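Local atomic coordinates of ParB-like N-terminal domain-containing protein (Pyrococcus furiosus, PDB entry 1VK1), a protein that is of undefined function but probably binds a nucleotide and may act as a kinase that phosphorylates L-serine. Residues F50-L55 with I67-H72. Sequence-based numbering, arbitrary orientation.
Sequences FWKPML and IVDGHH. With PO4 (phosphate ion), chain B.
Leu55 lies obliquely across Asp69, its CD1 resting 3.8 Å from CB of the aspartate. The backbones meet in a classic beta bulge: Leu55 O accepts from both Val68 N (2.8 Å) and Asp69 N, which arrive from one face of its carbonyl plane, while Leu55 N returns a nearly straight bond (169°) to Asp69 O. Bent at chi2 and chi3, Met54 folds its CE onto Gly70 O at 3.3 Å and against CG2 of Ile67. At phi 121° a CB on Gly70 would jam against Asp69 O, and it would also run into Met54 SD. Gly70 is the N-cap of helix 71-80, whose start grips a phosphate, probably from the crystallisation liquor, in a position consistent with the phosphate-binding site of ParB/Srx relatives. Gly70 N, His71 N and His71 ND1 converge on O4, which lies at the edge of the His71 ring, in its plane, 2.8 Å from ND1; His72 N and ND1 share O2. CG2 of Ile67 covers one His71 face, 3.6 Å above its centre, and NE2 is fixed by His29 N. A leucine in place of His71 would probably cost O4 one of its three protein donors and leave His29 N without its acceptor. With chi1 near -176°, Asp69 carries its carboxylate away from its backbone N, and OD2 forms a salt bridge with Arg73 NH2; Lys52 NZ stays 4.4 Å from OD2, too far for another. A water donates to both Pro53 O and Asp69 OD2, 2.8 Å from each.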
# COMPACT_ATOMS: atom_id res chain seq x y z
N PHE A 50 17.84 -10.05 1.08
CA PHE A 50 16.68 -9.52 0.39
C PHE A 50 16.02 -10.68 -0.32
O PHE A 50 16.61 -11.30 -1.18
CB PHE A 50 17.17 -8.46 -0.62
CG PHE A 50 16.08 -7.66 -1.25
CD1 PHE A 50 15.61 -6.51 -0.67
CD2 PHE A 50 15.52 -8.06 -2.45
CE1 PHE A 50 14.60 -5.78 -1.28
CE2 PHE A 50 14.49 -7.30 -3.04
CZ PHE A 50 14.05 -6.19 -2.45
N TRP A 51 14.80 -11.00 0.07
CA TRP A 51 14.19 -12.25 -0.42
C TRP A 51 12.92 -12.11 -1.22
O TRP A 51 12.41 -13.12 -1.73
CB TRP A 51 13.99 -13.23 0.72
CG TRP A 51 13.23 -12.73 1.82
CD1 TRP A 51 13.73 -12.21 2.99
CD2 TRP A 51 11.79 -12.77 1.98
NE1 TRP A 51 12.69 -11.88 3.84
CE2 TRP A 51 11.50 -12.22 3.25
CE3 TRP A 51 10.73 -13.20 1.18
CZ2 TRP A 51 10.21 -12.09 3.72
CZ3 TRP A 51 9.44 -13.06 1.67
CH2 TRP A 51 9.20 -12.51 2.92
N LYS A 52 12.39 -10.90 -1.32
CA LYS A 52 11.12 -10.70 -2.01
C LYS A 52 11.34 -9.74 -3.16
O LYS A 52 11.54 -8.53 -2.93
CB LYS A 52 10.06 -10.14 -1.04
CG LYS A 52 8.64 -10.26 -1.58
CD LYS A 52 7.58 -9.82 -0.55
CE LYS A 52 6.17 -9.89 -1.15
NZ LYS A 52 5.10 -9.60 -0.14
N PRO A 53 11.32 -10.23 -4.41
CA PRO A 53 11.69 -9.36 -5.54
C PRO A 53 10.71 -8.21 -5.70
O PRO A 53 9.53 -8.35 -5.38
CB PRO A 53 11.61 -10.29 -6.75
CG PRO A 53 10.65 -11.36 -6.35
CD PRO A 53 10.90 -11.58 -4.87
N MET A 54 11.20 -7.10 -6.20
CA MET A 54 10.32 -6.05 -6.67
C MET A 54 9.46 -6.61 -7.79
O MET A 54 9.92 -7.45 -8.56
CB MET A 54 11.13 -4.90 -7.24
CG MET A 54 12.08 -4.21 -6.26
SD MET A 54 11.21 -3.32 -4.90
CE MET A 54 10.26 -2.14 -5.89
N LEU A 55 8.23 -6.12 -7.90
CA LEU A 55 7.43 -6.32 -9.11
C LEU A 55 7.33 -4.99 -9.81
O LEU A 55 6.94 -3.99 -9.19
CB LEU A 55 6.01 -6.84 -8.80
CG LEU A 55 5.95 -8.13 -8.00
CD1 LEU A 55 4.48 -8.55 -7.78
CD2 LEU A 55 6.76 -9.23 -8.65
N ILE A 67 6.62 0.91 -10.09
CA ILE A 67 6.65 -0.04 -9.00
C ILE A 67 5.23 -0.59 -8.87
O ILE A 67 4.31 0.13 -8.55
CB ILE A 67 7.10 0.61 -7.67
CG1 ILE A 67 8.57 1.08 -7.76
CG2 ILE A 67 6.91 -0.39 -6.53
CD1 ILE A 67 9.01 1.92 -6.58
N VAL A 68 5.09 -1.88 -9.11
CA VAL A 68 3.80 -2.57 -8.94
C VAL A 68 3.71 -2.98 -7.47
O VAL A 68 2.74 -2.70 -6.81
CB VAL A 68 3.68 -3.75 -9.92
CG1 VAL A 68 2.44 -4.55 -9.63
CG2 VAL A 68 3.65 -3.23 -11.33
N ASP A 69 4.75 -3.65 -6.98
CA ASP A 69 4.84 -4.07 -5.60
C ASP A 69 6.25 -3.89 -5.11
O ASP A 69 7.20 -4.27 -5.78
CB ASP A 69 4.44 -5.56 -5.46
CG ASP A 69 4.44 -6.00 -4.04
OD1 ASP A 69 3.71 -5.39 -3.23
OD2 ASP A 69 5.17 -6.91 -3.62
N GLY A 70 6.38 -3.31 -3.92
CA GLY A 70 7.68 -3.14 -3.28
C GLY A 70 8.08 -1.71 -2.95
O GLY A 70 9.27 -1.42 -2.85
N HIS A 71 7.13 -0.82 -2.72
CA HIS A 71 7.46 0.56 -2.37
C HIS A 71 8.34 0.67 -1.14
O HIS A 71 9.29 1.45 -1.13
CB HIS A 71 6.19 1.40 -2.15
CG HIS A 71 5.40 1.64 -3.40
ND1 HIS A 71 4.50 0.72 -3.90
CD2 HIS A 71 5.40 2.68 -4.26
CE1 HIS A 71 3.97 1.22 -5.01
NE2 HIS A 71 4.51 2.39 -5.26
N HIS A 72 8.03 -0.08 -0.09
CA HIS A 72 8.79 0.01 1.14
C HIS A 72 10.18 -0.58 0.98
O HIS A 72 11.14 -0.06 1.56
CB HIS A 72 8.02 -0.58 2.32
CG HIS A 72 6.77 0.18 2.63
ND1 HIS A 72 5.58 -0.05 1.98
CD2 HIS A 72 6.55 1.20 3.48
CE1 HIS A 72 4.68 0.80 2.45
NE2 HIS A 72 5.24 1.56 3.36
P PO4 B . 4.10 -1.63 -1.04
O1 PO4 B . 3.37 -0.19 -0.78
O2 PO4 B . 5.44 -1.57 -0.19
O3 PO4 B . 3.20 -2.70 -0.54
O4 PO4 B . 4.41 -1.76 -2.52
O HOH W 1 6.88 -8.96 -4.56